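Local coordinates for protein succinate dehydrogenase subunit A (Mycolicibacterium smegmatis, PDB 7D6V) that probably oxidises succinate to fumarate as the FAD-carrying flavoprotein subunit of succinate dehydrogenase, passing the electrons on to the iron-sulfur subunit, at residues V61-D65 against T125-L129; K115-R119 against L129-D134; N120-H124 against L424-S428. All coordinates share one frame; numbering follows the deposited sequence.

Contact 1. Residues V61-D65 against T125-L129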
loop_
_atom_site.group_PDB
_atom_site.type_symbol
_atom_site.label_atom_id
_atom_site.label_comp_id
_atom_site.label_asym_id
_atom_site.label_seq_id
_atom_site.Cartn_x
_atom_site.Cartn_y
_atom_site.Cartn_z
ATOM N N VAL A 61 -9.686 -25.299 4.634
ATOM C CA VAL A 61 -11.037 -25.268 4.081
ATOM C C VAL A 61 -11.585 -26.680 3.926
ATOM O O VAL A 61 -12.628 -27.022 4.494
ATOM C CB VAL A 61 -11.058 -24.500 2.747
ATOM C CG1 VAL A 61 -12.386 -24.705 2.043
ATOM C CG2 VAL A 61 -10.805 -23.024 2.990
ATOM N N ASN A 62 -10.895 -27.521 3.161
ATOM C CA ASN A 62 -11.223 -28.937 3.110
ATOM C C ASN A 62 -9.960 -29.763 3.297
ATOM O O ASN A 62 -8.866 -29.368 2.885
ATOM C CB ASN A 62 -11.934 -29.331 1.803
ATOM C CG ASN A 62 -11.029 -29.283 0.600
ATOM O OD1 ASN A 62 -10.066 -28.522 0.559
ATOM N ND2 ASN A 62 -11.326 -30.116 -0.386
ATOM N N THR A 63 -10.131 -30.923 3.923
ATOM C CA THR A 63 -9.023 -31.737 4.399
ATOM C C THR A 63 -8.559 -32.780 3.394
ATOM O O THR A 63 -7.644 -33.548 3.706
ATOM C CB THR A 63 -9.417 -32.429 5.705
ATOM O OG1 THR A 63 -10.408 -33.428 5.436
ATOM C CG2 THR A 63 -9.979 -31.419 6.683
ATOM N N LYS A 64 -9.159 -32.834 2.206
ATOM C CA LYS A 64 -8.711 -33.765 1.180
ATOM C C LYS A 64 -7.448 -33.298 0.474
ATOM O O LYS A 64 -6.873 -34.065 -0.305
ATOM C CB LYS A 64 -9.816 -33.988 0.148
ATOM C CG LYS A 64 -10.784 -35.097 0.508
ATOM C CD LYS A 64 -11.708 -35.409 -0.653
ATOM C CE LYS A 64 -12.321 -34.143 -1.225
ATOM N NZ LYS A 64 -12.957 -34.374 -2.550
ATOM N N ASP A 65 -7.012 -32.068 0.721
ATOM C CA ASP A 65 -5.789 -31.565 0.122
ATOM C C ASP A 65 -4.567 -32.235 0.741
ATOM O O ASP A 65 -4.589 -32.717 1.876
ATOM C CB ASP A 65 -5.696 -30.052 0.295
ATOM C CG ASP A 65 -4.921 -29.389 -0.814
ATOM O OD1 ASP A 65 -4.431 -30.105 -1.708
ATOM O OD2 ASP A 65 -4.800 -28.151 -0.794
ATOM N N THR A 125 -6.543 -27.704 -7.528
ATOM C CA THR A 125 -7.659 -28.630 -7.356
ATOM C C THR A 125 -8.518 -28.264 -6.152
ATOM O O THR A 125 -9.739 -28.455 -6.182
ATOM C CB THR A 125 -7.131 -30.059 -7.221
ATOM O OG1 THR A 125 -6.354 -30.390 -8.376
ATOM C CG2 THR A 125 -8.275 -31.050 -7.100
ATOM N N TYR A 126 -7.916 -27.727 -5.104
ATOM C CA TYR A 126 -8.587 -27.434 -3.849
ATOM C C TYR A 126 -8.284 -26.003 -3.440
ATOM O O TYR A 126 -7.298 -25.417 -3.895
ATOM C CB TYR A 126 -8.132 -28.409 -2.752
ATOM C CG TYR A 126 -8.510 -29.845 -3.019
ATOM C CD1 TYR A 126 -7.546 -30.834 -3.089
ATOM C CD2 TYR A 126 -9.832 -30.209 -3.212
ATOM C CE1 TYR A 126 -7.885 -32.142 -3.332
ATOM C CE2 TYR A 126 -10.181 -31.517 -3.459
ATOM C CZ TYR A 126 -9.203 -32.480 -3.516
ATOM O OH TYR A 126 -9.547 -33.785 -3.762
ATOM N N PRO A 127 -9.126 -25.402 -2.595
ATOM C CA PRO A 127 -8.838 -24.042 -2.113
ATOM C C PRO A 127 -7.557 -24.019 -1.295
ATOM O O PRO A 127 -7.421 -24.734 -0.300
ATOM C CB PRO A 127 -10.067 -23.700 -1.262
ATOM C CG PRO A 127 -11.109 -24.677 -1.663
ATOM C CD PRO A 127 -10.390 -25.917 -2.047
ATOM N N ARG A 128 -6.613 -23.185 -1.721
ATOM C CA ARG A 128 -5.270 -23.188 -1.159
ATOM C C ARG A 128 -4.725 -21.815 -0.819
ATOM O O ARG A 128 -3.774 -21.737 -0.034
ATOM C CB ARG A 128 -4.285 -23.849 -2.134
ATOM C CG ARG A 128 -4.198 -25.341 -2.025
ATOM C CD ARG A 128 -2.897 -25.837 -2.604
ATOM N NE ARG A 128 -3.023 -26.201 -4.009
ATOM C CZ ARG A 128 -3.516 -27.354 -4.444
ATOM N NH1 ARG A 128 -3.944 -28.267 -3.592
ATOM N NH2 ARG A 128 -3.584 -27.591 -5.740
ATOM N N LEU A 129 -5.274 -20.741 -1.372
ATOM C CA LEU A 129 -4.616 -19.439 -1.358
ATOM C C LEU A 129 -4.976 -18.701 -0.077
ATOM O O LEU A 129 -6.086 -18.187 0.068
ATOM C CB LEU A 129 -4.997 -18.638 -2.596
ATOM C CG LEU A 129 -4.072 -18.799 -3.805
ATOM C CD1 LEU A 129 -4.174 -20.193 -4.391
ATOM C CD2 LEU A 129 -4.387 -17.758 -4.858
#
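The ring of Tyr126 has the carboxylate of Asp65 at its edge: OD1 of Asp65 lies near the ring plane, 3.5 Å from CD1 of Tyr126, with the carboxylate turned 63° from the ring. Over the centre of one ring face sits the CG2 methyl of Thr125. The amide of Asn62 comes in obliquely on the CD2 side, its ND2 reaching to 3.2 Å from CD2 of Tyr126, and the carbonyl O of Lys64 also comes in obliquely, near CE1. The guanidinium of Arg128 carries the carbonyl O of Tyr126 over one face and takes Asp65 at its edge. There NH1 of Arg128 stands 2.7 Å from OD1 of Asp65 in a salt bridge, and makes a weak hydrogen bond to OD2 of Asp65, so both carboxylate oxygens meet the same nitrogen, NH1. The bend of the Arg128 chain at CG-CD (chi3 -93°) turns the guanidinium back to this carboxylate, and its NH2 forms a further salt bridge with Asp73 of helix 67-76. Arg128 and Leu129 together face Arg119 across the hairpin, a classic beta bulge, which places Arg128 at the point where the loop 120-128 enters strand 129-130. Val61 and Pro127 form the apolar pair of the contact: Val61 swings CG1 anti to its own N (chi1 169°) and rests it 3.9 Å from CG of Pro127, the two side chains crossing at about a right angle. OD1 of Asn62 meets CD of the same proline at 3.7 Å. CB of Lys64 stands above the phenol end of Tyr126 and the chain then bends down past OH, with NZ 3.7 Å from OH, too long for a hydrogen bond.

Contact 2. Residues K115-R119 against L129-D134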
loop_
_atom_site.group_PDB
_atom_site.type_symbol
_atom_site.label_atom_id
_atom_site.label_comp_id
_atom_site.label_asym_id
_atom_site.label_seq_id
_atom_site.Cartn_x
_atom_site.Cartn_y
_atom_site.Cartn_z
ATOM N N LYS A 115 -9.055 -20.467 11.766
ATOM C CA LYS A 115 -7.860 -20.770 10.999
ATOM C C LYS A 115 -7.702 -19.757 9.870
ATOM O O LYS A 115 -8.497 -18.832 9.712
ATOM C CB LYS A 115 -7.919 -22.196 10.455
ATOM C CG LYS A 115 -8.257 -23.240 11.490
ATOM C CD LYS A 115 -7.980 -24.632 10.968
ATOM C CE LYS A 115 -8.286 -25.677 12.020
ATOM N NZ LYS A 115 -7.531 -26.937 11.792
ATOM N N ILE A 116 -6.658 -19.939 9.074
ATOM C CA ILE A 116 -6.398 -19.056 7.944
ATOM C C ILE A 116 -7.339 -19.418 6.802
ATOM O O ILE A 116 -7.484 -20.593 6.447
ATOM C CB ILE A 116 -4.927 -19.148 7.508
ATOM C CG1 ILE A 116 -4.010 -18.647 8.622
ATOM C CG2 ILE A 116 -4.695 -18.341 6.253
ATOM C CD1 ILE A 116 -2.546 -18.678 8.266
ATOM N N SER A 117 -7.988 -18.408 6.231
ATOM C CA SER A 117 -8.925 -18.618 5.138
ATOM C C SER A 117 -8.182 -18.855 3.830
ATOM O O SER A 117 -7.148 -18.238 3.564
ATOM C CB SER A 117 -9.855 -17.413 5.005
ATOM O OG SER A 117 -10.911 -17.678 4.103
ATOM N N GLN A 118 -8.720 -19.756 3.008
ATOM C CA GLN A 118 -8.119 -20.130 1.735
ATOM C C GLN A 118 -9.154 -20.004 0.628
ATOM O O GLN A 118 -10.287 -20.469 0.781
ATOM C CB GLN A 118 -7.568 -21.557 1.787
ATOM C CG GLN A 118 -6.433 -21.743 2.775
ATOM C CD GLN A 118 -5.983 -23.182 2.888
ATOM O OE1 GLN A 118 -6.768 -24.063 3.225
ATOM N NE2 GLN A 118 -4.713 -23.428 2.607
ATOM N N ARG A 119 -8.767 -19.381 -0.480
ATOM C CA ARG A 119 -9.636 -19.217 -1.636
ATOM C C ARG A 119 -9.287 -20.215 -2.730
ATOM O O ARG A 119 -8.215 -20.822 -2.740
ATOM C CB ARG A 119 -9.546 -17.798 -2.200
ATOM C CG ARG A 119 -10.316 -16.763 -1.420
ATOM C CD ARG A 119 -10.279 -15.416 -2.116
ATOM N NE ARG A 119 -8.916 -14.920 -2.265
ATOM C CZ ARG A 119 -8.608 -13.705 -2.701
ATOM N NH1 ARG A 119 -9.569 -12.853 -3.024
ATOM N NH2 ARG A 119 -7.339 -13.337 -2.806
ATOM N N LEU A 129 -5.274 -20.741 -1.372
ATOM C CA LEU A 129 -4.616 -19.439 -1.358
ATOM C C LEU A 129 -4.976 -18.701 -0.077
ATOM O O LEU A 129 -6.086 -18.187 0.068
ATOM C CB LEU A 129 -4.997 -18.638 -2.596
ATOM C CG LEU A 129 -4.072 -18.799 -3.805
ATOM C CD1 LEU A 129 -4.174 -20.193 -4.391
ATOM C CD2 LEU A 129 -4.387 -17.758 -4.858
ATOM N N ALA A 130 -4.029 -18.649 0.858
ATOM C CA ALA A 130 -4.189 -17.818 2.042
ATOM C C ALA A 130 -4.157 -16.350 1.641
ATOM O O ALA A 130 -3.250 -15.912 0.932
ATOM C CB ALA A 130 -3.084 -18.116 3.051
ATOM N N HIS A 131 -5.140 -15.586 2.107
ATOM C CA HIS A 131 -5.350 -14.238 1.606
ATOM C C HIS A 131 -5.823 -13.326 2.726
ATOM O O HIS A 131 -6.293 -13.777 3.772
ATOM C CB HIS A 131 -6.382 -14.227 0.474
ATOM C CG HIS A 131 -7.753 -14.623 0.919
ATOM N ND1 HIS A 131 -8.749 -13.705 1.165
ATOM C CD2 HIS A 131 -8.282 -15.836 1.200
ATOM C CE1 HIS A 131 -9.839 -14.336 1.561
ATOM N NE2 HIS A 131 -9.582 -15.631 1.590
ATOM N N VAL A 132 -5.674 -12.026 2.489
ATOM C CA VAL A 132 -6.328 -10.982 3.271
ATOM C C VAL A 132 -6.788 -9.902 2.294
ATOM O O VAL A 132 -5.960 -9.249 1.649
ATOM C CB VAL A 132 -5.428 -10.410 4.384
ATOM C CG1 VAL A 132 -4.167 -9.741 3.841
ATOM C CG2 VAL A 132 -6.210 -9.428 5.232
ATOM N N GLY A 133 -8.102 -9.748 2.148
ATOM C CA GLY A 133 -8.634 -8.845 1.141
ATOM C C GLY A 133 -8.071 -9.180 -0.220
ATOM O O GLY A 133 -7.975 -10.349 -0.605
ATOM N N ASP A 134 -7.679 -8.150 -0.960
ATOM C CA ASP A 134 -6.707 -8.304 -2.035
ATOM C C ASP A 134 -5.530 -7.386 -1.723
ATOM O O ASP A 134 -5.329 -6.358 -2.372
ATOM C CB ASP A 134 -7.340 -7.969 -3.389
ATOM C CG ASP A 134 -8.377 -8.986 -3.817
ATOM O OD1 ASP A 134 -8.254 -10.166 -3.433
ATOM O OD2 ASP A 134 -9.323 -8.602 -4.536
#
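Strands 118-119 and 129-130 run antiparallel, with Arg119 and Leu129 as a hydrogen-bonded pair (Arg119 N to Leu129 O 3.0 Å, Leu129 N to Arg119 O 3.2 Å) and Gln118 and Ala130 as the adjoining non-hydrogen-bonded pair, while CA-H...O contacts from Gln118 to Leu129 O and from Ala130 to Ser117 O add to the pairing.

From its place in the strand, Arg119 reaches out over His131. Its CG stands over the imidazole face, 3.6 Å from the ring centroid in a CH-pi contact, and the guanidinium stacks almost flat on the same ring, centres 4.2 Å apart and planes 24° from parallel. CG of His131 sits between its backbone N and carbonyl carbon (chi1 65°), which sets the imidazole under the arginine chain. The far end of the guanidinium finds Asp134 in a salt bridge: NH1 of Arg119 donates to the syn lone pair of OD1 of Asp134 at 3.0 Å, nearly in the guanidinium plane, and NH2 adds a weak bond to the same oxygen. On the Gln118-Ala130 face, CG2 of Ile116 packs against CB of Ala130 at 3.6 Å, where helix 84-102 also reaches both residues. This is a short beta hairpin, with strand 129-130 in the middle of a three-stranded antiparallel sheet within the FAD-binding part of the flavoprotein.

Contact 3. Residues N120-H124 against L424-S428; sequences NFGGH and LGGNS. With FAD (flavin-adenine dinucleotide), chain D.
His124 makes the one hydrogen bond between the segments: its NE2 donates to the carbonyl O of Gly425 at 2.6 Å, with the oxygen close to the imidazole plane and the donor almost in line with C=O. Over one face of the same ring lies the CD2 methyl of Leu424, 3.9 Å from the ring centroid in a CH-pi contact. Phe121 adds its ring beside the glycine, CE2 coming to 3.5 Å from CA of Gly425; its CG stands anti to the backbone N (chi1 -158°), which carries the ring across to that backbone.

In the next shell, ND1 of His124 receives a weak hydrogen bond from NE of Arg128. Asn427, whose OD1 lies at the imidazole edge, is itself held by Thr74 and His70. The backbone of Leu424 bonds to Asn427 N, closing the turn into the helix. Gly426, the N-cap of helix 427-448, gives a weak hydrogen bond from N to O2 of the FAD at 3.3 Å, and CB of Ser428 packs near the same oxygen. The helix start thus lies by O2, consistent with flavoproteins in which a helix N-terminus would help stabilise negative charge on the N1-C2=O2 side of the reduced flavin.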
loop_
_atom_site.group_PDB
_atom_site.type_symbol
_atom_site.label_atom_id
_atom_site.label_comp_id
_atom_site.label_asym_id
_atom_site.label_seq_id
_atom_site.Cartn_x
_atom_site.Cartn_y
_atom_site.Cartn_z
ATOM N N ASN A 120 -10.214 -20.365 -3.669
ATOM C CA ASN A 120 -10.000 -21.178 -4.852
ATOM C C ASN A 120 -9.428 -20.328 -5.978
ATOM O O ASN A 120 -9.699 -19.128 -6.076
ATOM C CB ASN A 120 -11.303 -21.834 -5.304
ATOM C CG ASN A 120 -11.121 -23.289 -5.662
ATOM O OD1 ASN A 120 -10.042 -23.706 -6.085
ATOM N ND2 ASN A 120 -12.172 -24.079 -5.486
ATOM N N PHE A 121 -8.623 -20.961 -6.828
ATOM C CA PHE A 121 -7.990 -20.281 -7.945
ATOM C C PHE A 121 -7.974 -21.228 -9.138
ATOM O O PHE A 121 -8.378 -22.391 -9.039
ATOM C CB PHE A 121 -6.585 -19.798 -7.568
ATOM C CG PHE A 121 -6.077 -18.679 -8.426
ATOM C CD1 PHE A 121 -6.465 -17.376 -8.178
ATOM C CD2 PHE A 121 -5.201 -18.923 -9.469
ATOM C CE1 PHE A 121 -6.003 -16.341 -8.960
ATOM C CE2 PHE A 121 -4.741 -17.892 -10.258
ATOM C CZ PHE A 121 -5.138 -16.600 -10.001
ATOM N N GLY A 122 -7.498 -20.721 -10.272
ATOM C CA GLY A 122 -7.590 -21.408 -11.545
ATOM C C GLY A 122 -7.053 -22.822 -11.609
ATOM O O GLY A 122 -7.823 -23.769 -11.797
ATOM N N GLY A 123 -5.745 -22.988 -11.458
ATOM C CA GLY A 123 -5.128 -24.279 -11.667
ATOM C C GLY A 123 -5.020 -25.184 -10.464
ATOM O O GLY A 123 -4.418 -26.256 -10.568
ATOM N N HIS A 124 -5.585 -24.799 -9.325
ATOM C CA HIS A 124 -5.506 -25.591 -8.106
ATOM C C HIS A 124 -6.749 -26.457 -7.957
ATOM O O HIS A 124 -7.867 -26.010 -8.224
ATOM C CB HIS A 124 -5.344 -24.689 -6.884
ATOM C CG HIS A 124 -4.211 -23.716 -6.997
ATOM N ND1 HIS A 124 -2.930 -24.015 -6.589
ATOM C CD2 HIS A 124 -4.169 -22.450 -7.471
ATOM C CE1 HIS A 124 -2.147 -22.974 -6.805
ATOM N NE2 HIS A 124 -2.875 -22.011 -7.340
ATOM N N LEU A 424 1.416 -21.250 -11.681
ATOM C CA LEU A 424 0.113 -21.188 -11.041
ATOM C C LEU A 424 0.005 -19.903 -10.237
ATOM O O LEU A 424 0.981 -19.451 -9.635
ATOM C CB LEU A 424 -0.099 -22.389 -10.119
ATOM C CG LEU A 424 -0.646 -23.700 -10.678
ATOM C CD1 LEU A 424 0.286 -24.265 -11.709
ATOM C CD2 LEU A 424 -0.838 -24.697 -9.557
ATOM N N GLY A 425 -1.179 -19.308 -10.240
ATOM C CA GLY A 425 -1.410 -18.168 -9.381
ATOM C C GLY A 425 -1.330 -18.567 -7.925
ATOM O O GLY A 425 -1.927 -19.566 -7.519
ATOM N N GLY A 426 -0.594 -17.798 -7.129
ATOM C CA GLY A 426 -0.381 -18.095 -5.734
ATOM C C GLY A 426 0.905 -18.835 -5.442
ATOM O O GLY A 426 1.373 -18.809 -4.298
ATOM N N ASN A 427 1.491 -19.484 -6.448
ATOM C CA ASN A 427 2.701 -20.266 -6.225
ATOM C C ASN A 427 3.927 -19.383 -6.064
ATOM O O ASN A 427 4.886 -19.784 -5.400
ATOM C CB ASN A 427 2.913 -21.247 -7.375
ATOM C CG ASN A 427 2.343 -22.617 -7.088
ATOM O OD1 ASN A 427 1.670 -22.825 -6.084
ATOM N ND2 ASN A 427 2.597 -23.557 -7.984
ATOM N N SER A 428 3.927 -18.193 -6.661
ATOM C CA SER A 428 5.096 -17.327 -6.556
ATOM C C SER A 428 5.289 -16.812 -5.138
ATOM O O SER A 428 6.417 -16.775 -4.635
ATOM C CB SER A 428 4.979 -16.163 -7.530
ATOM O OG SER A 428 4.605 -16.631 -8.807
HETATM P PA FAD D . 10.689 -8.283 -5.435
HETATM O O1A FAD D . 10.241 -8.215 -4.023
HETATM O O2A FAD D . 9.741 -7.933 -6.516
HETATM O O5B FAD D . 11.924 -7.281 -5.580
HETATM C C5B FAD D . 13.278 -7.693 -5.577
HETATM C C4B FAD D . 14.110 -6.723 -4.755
HETATM O O4B FAD D . 15.432 -6.640 -5.276
HETATM C C3B FAD D . 13.590 -5.306 -4.752
HETATM O O3B FAD D . 13.679 -4.830 -3.418
HETATM C C2B FAD D . 14.575 -4.538 -5.594
HETATM O O2B FAD D . 14.692 -3.177 -5.200
HETATM C C1B FAD D . 15.848 -5.285 -5.327
HETATM N N9A FAD D . 16.825 -5.078 -6.408
HETATM C C8A FAD D . 16.648 -5.346 -7.701
HETATM N N7A FAD D . 17.752 -5.038 -8.406
HETATM C C5A FAD D . 18.657 -4.557 -7.549
HETATM C C6A FAD D . 20.033 -4.045 -7.622
HETATM N N6A FAD D . 20.693 -3.978 -8.789
HETATM N N1A FAD D . 20.613 -3.644 -6.485
HETATM C C2A FAD D . 19.987 -3.704 -5.307
HETATM N N3A FAD D . 18.743 -4.155 -5.168
HETATM C C4A FAD D . 18.040 -4.588 -6.232
HETATM N N1 FAD D . 2.248 -13.579 -7.656
HETATM C C2 FAD D . 1.300 -14.301 -7.027
HETATM O O2 FAD D . 1.593 -15.428 -6.618
HETATM N N3 FAD D . 0.058 -13.860 -6.824
HETATM C C4 FAD D . -0.337 -12.664 -7.238
HETATM O O4 FAD D . -1.495 -12.276 -7.037
HETATM C C4X FAD D . 0.630 -11.803 -7.939
HETATM N N5 FAD D . 0.296 -10.581 -8.382
HETATM C C5X FAD D . 1.204 -9.821 -9.012
HETATM C C6 FAD D . 0.843 -8.561 -9.461
HETATM C C7 FAD D . 1.769 -7.771 -10.115
HETATM C C7M FAD D . 1.390 -6.407 -10.607
HETATM C C8 FAD D . 3.141 -8.272 -10.334
HETATM C C8M FAD D . 4.147 -7.415 -11.044
HETATM C C9 FAD D . 3.509 -9.527 -9.886
HETATM C C9A FAD D . 2.584 -10.316 -9.235
HETATM N N10 FAD D . 2.951 -11.586 -8.783
HETATM C C10 FAD D . 1.984 -12.350 -8.126
HETATM C "C1'" FAD D . 4.305 -12.093 -8.976
HETATM C "C2'" FAD D . 5.070 -12.002 -7.660
HETATM O "O2'" FAD D . 4.689 -10.826 -6.950
HETATM C "C3'" FAD D . 6.572 -11.923 -7.867
HETATM O "O3'" FAD D . 7.014 -13.143 -8.446
HETATM C "C4'" FAD D . 7.286 -11.726 -6.540
HETATM O "O4'" FAD D . 6.866 -10.506 -5.946
HETATM C "C5'" FAD D . 8.793 -11.679 -6.694
HETATM O "O5'" FAD D . 9.336 -11.287 -5.442
HETATM P P FAD D . 10.902 -11.151 -5.181
HETATM O O1P FAD D . 11.096 -11.116 -3.707
HETATM O O2P FAD D . 11.630 -12.179 -5.971
HETATM O O3P FAD D . 11.298 -9.721 -5.801
#

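In the fold
The three contacts cluster on one side of the chain's centre, their own centres 12 to 13 Å apart, all in the FAD-binding part of the chain. Along the chain their segments alternate: 61-65, then 115-119, 120-124, 125-129 and 129-134 in almost unbroken succession, and finally 424-428, some 290 residues later. Contact 2 is the hairpin itself, and contacts 1 and 3 fix different parts of the loop between its strands, one to the 61-65 loop, the other to the start of helix 427-448. Leu129 ends the 125-129 segment and pairs in contact 2; its side chain also packs on Phe121, His124 and Gly425 of contact 3, linking the hairpin to the wall of the flavin pocket.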